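Local coordinates for protein member of s1p family of ribosomal proteins (Pyrococcus furiosus, PDB 5YH1) that probably acts as an exonuclease on nucleic acids, like the RecJ-type nucleases of the DHH family, and binds manganese in the DHH-domain fragment present here, at residues G323-T328 / D352-Q357; K394-K399 / K424-A429. All coordinates share one frame; numbering follows the deposited sequence.

Contact 1: G323-T328 / D352-Q357; sequences GIRFNT and DHFKEQ
In the beta-alpha-beta unit made of strand 325-330, helix 343-358 and strand 364-369, the helix leans on its first strand through Phe-354, whose ring meets Asn-327 and Arg-325. The carboxamide of Asn-327 lies over one face of the ring, its plane tilted 34° from that of the phenyl group. Its ND2 comes within 3.4 Å of Phe-354 CG, displaced toward the rim, while its OD1 lies above the CD2-CE2 side of the ring, 3.7 Å from Phe-354 CE2. With CG anti to its carbonyl carbon (chi1 -81°), Phe-354 extends its ring from the helix toward the strand. Arg-325 adds only its aliphatic part: CD approaches Phe-354 CD2 obliquely at 4.2 Å.

A small amide suits this buried place because its flat surface packs on the phenyl ring while both polar atoms find partners, OD1 at Ser-317 OG and ND2 at Thr-366 OG1, which fixes the turn of the amide. The chain of Arg-325 bends at chi3 (-68°); its NH1 hydrogen-bonds the same Ser-317 OG, and the guanidinium makes a cation-pi contact with Tyr-358. Strands 316-319 and 364-369 flank strand 325-330 in the mixed sheet, and Phe-326 faces helix 423-435.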
ATOM      1  N   GLY A 323      42.778 -17.649   4.133  1.00 28.35           N
ATOM      2  CA  GLY A 323      41.959 -18.770   4.565  1.00 28.80           C
ATOM      3  C   GLY A 323      40.464 -18.505   4.617  1.00 28.90           C
ATOM      4  O   GLY A 323      39.682 -19.426   4.858  1.00 28.41           O
ATOM      5  N   ILE A 324      40.053 -17.263   4.374  1.00 28.32           N
ATOM      6  CA  ILE A 324      38.639 -16.918   4.408  1.00 28.11           C
ATOM      7  C   ILE A 324      37.921 -17.450   3.176  1.00 27.41           C
ATOM      8  O   ILE A 324      38.412 -17.318   2.059  1.00 28.07           O
ATOM      9  CB  ILE A 324      38.440 -15.403   4.525  1.00 29.86           C
ATOM     10  CG1 ILE A 324      38.904 -14.950   5.911  1.00 30.36           C
ATOM     11  CG2 ILE A 324      36.977 -15.022   4.281  1.00 30.36           C
ATOM     12  CD1 ILE A 324      38.981 -13.450   6.081  1.00 31.05           C
ATOM     13  N   ARG A 325      36.775 -18.092   3.393  1.00 25.96           N
ATOM     14  CA  ARG A 325      35.897 -18.482   2.289  1.00 26.43           C
ATOM     15  C   ARG A 325      34.901 -17.341   2.053  1.00 25.45           C
ATOM     16  O   ARG A 325      34.037 -17.070   2.893  1.00 24.68           O
ATOM     17  CB  ARG A 325      35.165 -19.800   2.576  1.00 26.11           C
ATOM     18  CG  ARG A 325      34.221 -20.239   1.459  1.00 27.04           C
ATOM     19  CD  ARG A 325      33.595 -21.597   1.765  1.00 28.11           C
ATOM     20  NE  ARG A 325      34.595 -22.657   1.729  1.00 28.61           N
ATOM     21  CZ  ARG A 325      35.093 -23.180   0.615  1.00 29.56           C
ATOM     22  NH1 ARG A 325      34.682 -22.760  -0.581  1.00 30.63           N
ATOM     23  NH2 ARG A 325      36.010 -24.130   0.695  1.00 29.57           N
ATOM     24  N   PHE A 326      35.049 -16.674   0.912  1.00 25.92           N
ATOM     25  CA  PHE A 326      34.245 -15.498   0.552  1.00 26.48           C
ATOM     26  C   PHE A 326      33.246 -15.875  -0.548  1.00 25.83           C
ATOM     27  O   PHE A 326      33.650 -16.252  -1.646  1.00 25.06           O
ATOM     28  CB  PHE A 326      35.197 -14.398   0.065  1.00 27.75           C
ATOM     29  CG  PHE A 326      34.532 -13.091  -0.297  1.00 28.97           C
ATOM     30  CD1 PHE A 326      33.547 -12.532   0.499  1.00 30.65           C
ATOM     31  CD2 PHE A 326      34.959 -12.381  -1.412  1.00 30.75           C
ATOM     32  CE1 PHE A 326      32.971 -11.305   0.167  1.00 32.17           C
ATOM     33  CE2 PHE A 326      34.392 -11.157  -1.747  1.00 30.54           C
ATOM     34  CZ  PHE A 326      33.401 -10.617  -0.953  1.00 30.64           C
ATOM     35  N   ASN A 327      31.952 -15.786  -0.239  1.00 25.05           N
ATOM     36  CA  ASN A 327      30.890 -16.125  -1.179  1.00 24.81           C
ATOM     37  C   ASN A 327      30.173 -14.859  -1.649  1.00 25.83           C
ATOM     38  O   ASN A 327      29.832 -14.002  -0.838  1.00 24.79           O
ATOM     39  CB  ASN A 327      29.845 -17.035  -0.531  1.00 25.35           C
ATOM     40  CG  ASN A 327      30.451 -18.237   0.173  1.00 25.26           C
ATOM     41  OD1 ASN A 327      31.349 -18.889  -0.346  1.00 25.73           O
ATOM     42  ND2 ASN A 327      29.938 -18.546   1.351  1.00 25.30           N
ATOM     43  N   THR A 328      29.919 -14.756  -2.952  1.00 26.45           N
ATOM     44  CA  THR A 328      29.178 -13.615  -3.494  1.00 26.87           C
ATOM     45  C   THR A 328      28.042 -14.098  -4.381  1.00 26.09           C
ATOM     46  O   THR A 328      28.175 -15.095  -5.093  1.00 24.76           O
ATOM     47  CB  THR A 328      30.080 -12.681  -4.312  1.00 27.46           C
ATOM     48  OG1 THR A 328      30.661 -13.422  -5.386  1.00 28.78           O
ATOM     49  CG2 THR A 328      31.180 -12.102  -3.444  1.00 27.29           C
ATOM     50  N   ASP A 352      23.778 -20.507   5.436  1.00 28.05           N
ATOM     51  CA  ASP A 352      23.577 -21.754   6.188  1.00 28.97           C
ATOM     52  C   ASP A 352      24.059 -22.963   5.419  1.00 29.18           C
ATOM     53  O   ASP A 352      24.636 -23.877   6.002  1.00 29.50           O
ATOM     54  CB  ASP A 352      22.104 -21.968   6.539  1.00 29.64           C
ATOM     55  CG  ASP A 352      21.613 -21.020   7.599  1.00 30.84           C
ATOM     56  OD1 ASP A 352      22.444 -20.375   8.274  1.00 31.59           O
ATOM     57  OD2 ASP A 352      20.381 -20.896   7.744  1.00 33.91           O
ATOM     58  N   HIS A 353      23.820 -22.973   4.114  1.00 29.35           N
ATOM     59  CA  HIS A 353      24.248 -24.091   3.281  1.00 29.05           C
ATOM     60  C   HIS A 353      25.763 -24.223   3.313  1.00 29.06           C
ATOM     61  O   HIS A 353      26.289 -25.331   3.424  1.00 27.97           O
ATOM     62  CB  HIS A 353      23.758 -23.915   1.850  1.00 29.26           C
ATOM     63  CG  HIS A 353      24.344 -24.893   0.887  1.00 30.17           C
ATOM     64  ND1 HIS A 353      23.790 -26.133   0.656  1.00 31.78           N
ATOM     65  CD2 HIS A 353      25.437 -24.813   0.092  1.00 30.69           C
ATOM     66  CE1 HIS A 353      24.515 -26.775  -0.242  1.00 31.17           C
ATOM     67  NE2 HIS A 353      25.525 -26.000  -0.593  1.00 31.30           N
ATOM     68  N   PHE A 354      26.461 -23.091   3.231  1.00 28.91           N
ATOM     69  CA  PHE A 354      27.915 -23.106   3.261  1.00 29.20           C
ATOM     70  C   PHE A 354      28.435 -23.502   4.649  1.00 29.87           C
ATOM     71  O   PHE A 354      29.459 -24.175   4.752  1.00 28.34           O
ATOM     72  CB  PHE A 354      28.503 -21.781   2.747  1.00 28.82           C
ATOM     73  CG  PHE A 354      28.555 -21.702   1.246  1.00 28.57           C
ATOM     74  CD1 PHE A 354      27.482 -21.204   0.519  1.00 29.51           C
ATOM     75  CD2 PHE A 354      29.659 -22.166   0.558  1.00 29.42           C
ATOM     76  CE1 PHE A 354      27.514 -21.160  -0.869  1.00 29.66           C
ATOM     77  CE2 PHE A 354      29.702 -22.127  -0.829  1.00 30.66           C
ATOM     78  CZ  PHE A 354      28.627 -21.619  -1.546  1.00 30.03           C
ATOM     79  N   LYS A 355      27.700 -23.133   5.697  1.00 31.58           N
ATOM     80  CA  LYS A 355      28.033 -23.533   7.071  1.00 33.83           C
ATOM     81  C   LYS A 355      27.856 -25.036   7.304  1.00 35.11           C
ATOM     82  O   LYS A 355      28.706 -25.672   7.925  1.00 35.86           O
ATOM     83  CB  LYS A 355      27.204 -22.736   8.090  1.00 34.03           C
ATOM     84  CG  LYS A 355      27.807 -21.365   8.381  1.00 36.31           C
ATOM     85  CD  LYS A 355      26.799 -20.344   8.849  1.00 37.97           C
ATOM     86  CE  LYS A 355      25.881 -20.901   9.914  1.00 40.76           C
ATOM     87  NZ  LYS A 355      25.161 -19.805  10.614  1.00 42.39           N
ATOM     88  N   GLU A 356      26.757 -25.588   6.807  1.00 35.11           N
ATOM     89  CA  GLU A 356      26.522 -27.032   6.865  1.00 38.04           C
ATOM     90  C   GLU A 356      27.618 -27.806   6.144  1.00 36.43           C
ATOM     91  O   GLU A 356      28.078 -28.824   6.634  1.00 38.38           O
ATOM     92  CB  GLU A 356      25.146 -27.385   6.276  1.00 41.15           C
ATOM     93  CG  GLU A 356      23.998 -27.068   7.232  1.00 46.53           C
ATOM     94  CD  GLU A 356      22.661 -26.787   6.548  1.00 51.86           C
ATOM     95  OE1 GLU A 356      22.453 -27.213   5.386  1.00 56.51           O
ATOM     96  OE2 GLU A 356      21.806 -26.130   7.188  1.00 54.49           O
ATOM     97  N   GLN A 357      28.050 -27.315   4.992  1.00 35.29           N
ATOM     98  CA  GLN A 357      29.063 -28.012   4.209  1.00 36.89           C
ATOM     99  C   GLN A 357      30.485 -27.912   4.783  1.00 36.69           C
ATOM    100  O   GLN A 357      31.224 -28.895   4.770  1.00 36.07           O
ATOM    101  CB  GLN A 357      29.056 -27.494   2.779  1.00 38.76           C
ATOM    102  CG  GLN A 357      29.999 -28.241   1.860  1.00 42.95           C
ATOM    103  CD  GLN A 357      29.734 -27.969   0.395  1.00 46.51           C
ATOM    104  OE1 GLN A 357      28.710 -27.390   0.024  1.00 51.38           O
ATOM    105  NE2 GLN A 357      30.658 -28.395  -0.452  1.00 48.88           N
TER

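Contact 2: K394-K399 / K424-A429; sequences KILAEK and KEVLEA
Apolar packing carries this contact, and Leu-396 alone of 394-399 comes within 4.5 Å of 424-429. Its CD2 presses on Ala-429 CB at 3.4 Å, closer than methyl groups usually come, and lies 3.6 Å from the carbonyl carbon C of Ala-429. The other branch turns to the valine: Leu-396 CD1 stands 4.4 Å from Val-426 CG1, a looser contact. A chi1 of -66°, with CG anti to the carbonyl carbon, directs Leu-396 to the other helix; chi2 (176°) sets CD1 anti to CA and leaves CD2 over Ala-429.

Helices 389-399 and 423-435 pack against each other here, joined in sequence by the hairpin of strands 406-409 and 413-417. Alanine suits the meeting point, since its single methyl lets the backbones draw near, with the CA atoms of Leu-396 and Ala-429 6.9 Å apart. Branched Val-426 also touches Leu-400, Ala-403, Val-405 and Phe-418, and Leu-396 rests on Phe-430 as well.

Charged groups keep to the margins. Lys-424 NZ donates to Glu-428 OE2 at 3.0 Å, a salt bridge one helical turn apart, meeting the oxygen on its syn side but 34° out of the carboxylate plane. Lys-399 NZ makes a long, weak ion pair with Glu-433.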
ATOM      1  N   LYS A 394      32.628   2.067   7.920  1.00 35.35           N
ATOM      2  CA  LYS A 394      33.271   3.361   8.163  1.00 35.76           C
ATOM      3  C   LYS A 394      34.464   3.545   7.223  1.00 36.08           C
ATOM      4  O   LYS A 394      34.624   4.610   6.614  1.00 35.36           O
ATOM      5  CB  LYS A 394      33.726   3.494   9.624  1.00 37.58           C
ATOM      6  CG  LYS A 394      32.584   3.542  10.628  1.00 38.60           C
ATOM      7  N   ILE A 395      35.291   2.511   7.087  1.00 34.34           N
ATOM      8  CA  ILE A 395      36.419   2.576   6.154  1.00 35.27           C
ATOM      9  C   ILE A 395      35.922   2.868   4.726  1.00 35.66           C
ATOM     10  O   ILE A 395      36.467   3.735   4.044  1.00 34.90           O
ATOM     11  CB  ILE A 395      37.280   1.290   6.187  1.00 35.52           C
ATOM     12  CG1 ILE A 395      38.082   1.217   7.496  1.00 37.40           C
ATOM     13  CG2 ILE A 395      38.240   1.236   5.006  1.00 35.66           C
ATOM     14  CD1 ILE A 395      38.742  -0.129   7.745  1.00 37.47           C
ATOM     15  N   LEU A 396      34.892   2.155   4.278  1.00 35.19           N
ATOM     16  CA  LEU A 396      34.407   2.324   2.905  1.00 35.33           C
ATOM     17  C   LEU A 396      33.881   3.749   2.669  1.00 33.74           C
ATOM     18  O   LEU A 396      34.173   4.347   1.642  1.00 31.36           O
ATOM     19  CB  LEU A 396      33.340   1.274   2.557  1.00 35.16           C
ATOM     20  CG  LEU A 396      33.816  -0.192   2.498  1.00 35.22           C
ATOM     21  CD1 LEU A 396      32.646  -1.131   2.240  1.00 35.25           C
ATOM     22  CD2 LEU A 396      34.892  -0.413   1.450  1.00 35.54           C
ATOM     23  N   ALA A 397      33.132   4.282   3.632  1.00 34.68           N
ATOM     24  CA  ALA A 397      32.585   5.637   3.545  1.00 37.36           C
ATOM     25  C   ALA A 397      33.683   6.693   3.405  1.00 40.85           C
ATOM     26  O   ALA A 397      33.545   7.632   2.619  1.00 39.87           O
ATOM     27  CB  ALA A 397      31.716   5.940   4.758  1.00 36.76           C
ATOM     28  N   GLU A 398      34.776   6.516   4.146  1.00 42.44           N
ATOM     29  CA  GLU A 398      35.910   7.433   4.087  1.00 45.93           C
ATOM     30  C   GLU A 398      36.682   7.315   2.773  1.00 44.45           C
ATOM     31  O   GLU A 398      37.121   8.330   2.237  1.00 45.27           O
ATOM     32  CB  GLU A 398      36.850   7.215   5.285  1.00 52.13           C
ATOM     33  CG  GLU A 398      38.183   7.963   5.193  1.00 60.00           C
ATOM     34  CD  GLU A 398      39.049   7.812   6.441  1.00 69.00           C
ATOM     35  OE1 GLU A 398      40.295   7.860   6.305  1.00 74.55           O
ATOM     36  OE2 GLU A 398      38.495   7.648   7.558  1.00 71.72           O
ATOM     37  N   LYS A 399      36.866   6.095   2.265  1.00 42.27           N
ATOM     38  CA  LYS A 399      37.563   5.891   0.987  1.00 42.15           C
ATOM     39  C   LYS A 399      36.731   6.325  -0.218  1.00 39.52           C
ATOM     40  O   LYS A 399      37.286   6.594  -1.270  1.00 40.31           O
ATOM     41  CB  LYS A 399      37.922   4.422   0.765  1.00 45.05           C
ATOM     42  CG  LYS A 399      39.056   3.888   1.610  1.00 49.76           C
ATOM     43  CD  LYS A 399      39.609   2.599   1.005  1.00 52.51           C
ATOM     44  CE  LYS A 399      40.990   2.263   1.560  1.00 54.38           C
ATOM     45  NZ  LYS A 399      40.927   1.849   2.988  1.00 56.54           N
ATOM     46  N   LYS A 424      30.282  -1.279  -8.160  1.00 33.05           N
ATOM     47  CA  LYS A 424      31.533  -1.961  -8.478  1.00 35.50           C
ATOM     48  C   LYS A 424      32.649  -1.504  -7.524  1.00 36.12           C
ATOM     49  O   LYS A 424      33.333  -2.334  -6.923  1.00 34.77           O
ATOM     50  CB  LYS A 424      31.914  -1.665  -9.925  1.00 38.39           C
ATOM     51  CG  LYS A 424      33.039  -2.502 -10.512  1.00 43.14           C
ATOM     52  CD  LYS A 424      33.673  -1.755 -11.682  1.00 47.83           C
ATOM     53  CE  LYS A 424      34.217  -2.683 -12.754  1.00 52.31           C
ATOM     54  NZ  LYS A 424      35.366  -3.493 -12.270  1.00 56.14           N
ATOM     55  N   GLU A 425      32.809  -0.186  -7.374  1.00 33.53           N
ATOM     56  CA  GLU A 425      33.862   0.376  -6.532  1.00 33.85           C
ATOM     57  C   GLU A 425      33.667   0.024  -5.054  1.00 31.83           C
ATOM     58  O   GLU A 425      34.624  -0.302  -4.361  1.00 32.90           O
ATOM     59  CB  GLU A 425      33.949   1.905  -6.688  1.00 36.11           C
ATOM     60  CG  GLU A 425      34.476   2.387  -8.034  1.00 38.55           C
ATOM     61  CD  GLU A 425      33.392   2.568  -9.094  1.00 41.88           C
ATOM     62  OE1 GLU A 425      33.630   3.347 -10.035  1.00 50.61           O
ATOM     63  OE2 GLU A 425      32.304   1.952  -9.010  1.00 41.88           O
ATOM     64  N   VAL A 426      32.435   0.109  -4.572  1.00 30.15           N
ATOM     65  CA  VAL A 426      32.143  -0.210  -3.182  1.00 30.24           C
ATOM     66  C   VAL A 426      32.416  -1.696  -2.864  1.00 31.08           C
ATOM     67  O   VAL A 426      33.040  -2.016  -1.848  1.00 29.92           O
ATOM     68  CB  VAL A 426      30.691   0.160  -2.815  1.00 29.23           C
ATOM     69  CG1 VAL A 426      30.329  -0.357  -1.433  1.00 29.24           C
ATOM     70  CG2 VAL A 426      30.503   1.669  -2.859  1.00 30.03           C
ATOM     71  N   LEU A 427      31.966  -2.593  -3.736  1.00 30.48           N
ATOM     72  CA  LEU A 427      32.100  -4.029  -3.475  1.00 31.51           C
ATOM     73  C   LEU A 427      33.519  -4.522  -3.684  1.00 31.45           C
ATOM     74  O   LEU A 427      33.968  -5.402  -2.969  1.00 30.29           O
ATOM     75  CB  LEU A 427      31.130  -4.838  -4.336  1.00 31.81           C
ATOM     76  CG  LEU A 427      29.656  -4.565  -4.033  1.00 32.97           C
ATOM     77  CD1 LEU A 427      28.787  -5.517  -4.838  1.00 34.05           C
ATOM     78  CD2 LEU A 427      29.348  -4.671  -2.544  1.00 33.06           C
ATOM     79  N   GLU A 428      34.223  -3.957  -4.657  1.00 32.52           N
ATOM     80  CA  GLU A 428      35.640  -4.245  -4.803  1.00 33.93           C
ATOM     81  C   GLU A 428      36.441  -3.733  -3.603  1.00 33.64           C
ATOM     82  O   GLU A 428      37.371  -4.401  -3.156  1.00 34.64           O
ATOM     83  CB  GLU A 428      36.185  -3.686  -6.113  1.00 36.16           C
ATOM     84  CG  GLU A 428      35.743  -4.504  -7.314  1.00 39.29           C
ATOM     85  CD  GLU A 428      36.304  -3.995  -8.627  1.00 42.03           C
ATOM     86  OE1 GLU A 428      36.941  -2.917  -8.638  1.00 45.08           O
ATOM     87  OE2 GLU A 428      36.099  -4.681  -9.653  1.00 43.64           O
ATOM     88  N   ALA A 429      36.072  -2.572  -3.067  1.00 32.14           N
ATOM     89  CA  ALA A 429      36.735  -2.059  -1.867  1.00 31.55           C
ATOM     90  C   ALA A 429      36.378  -2.914  -0.653  1.00 31.76           C
ATOM     91  O   ALA A 429      37.204  -3.116   0.237  1.00 31.44           O
ATOM     92  CB  ALA A 429      36.364  -0.608  -1.612  1.00 30.87           C
TER

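Contact 1 and contact 2 follow one another along the chain, the first closing before the second opens, and both lie in the region built around the mixed sheet. Their centres are 22 Å apart, and although their nearest atoms come within about 6 Å the two do not touch. Helix 423-435 spans the gap: it supplies Val-426 and Ala-429 to contact 2, and further on its Phe-430 and Ala-431 pack against Phe-326, the strand residue between the two that carry contact 1. Ile-324 packs on Val-434 of the same helix. Both contacts lie away from the manganese site of Asp-67, Asp-137, His-163 and Asp-229.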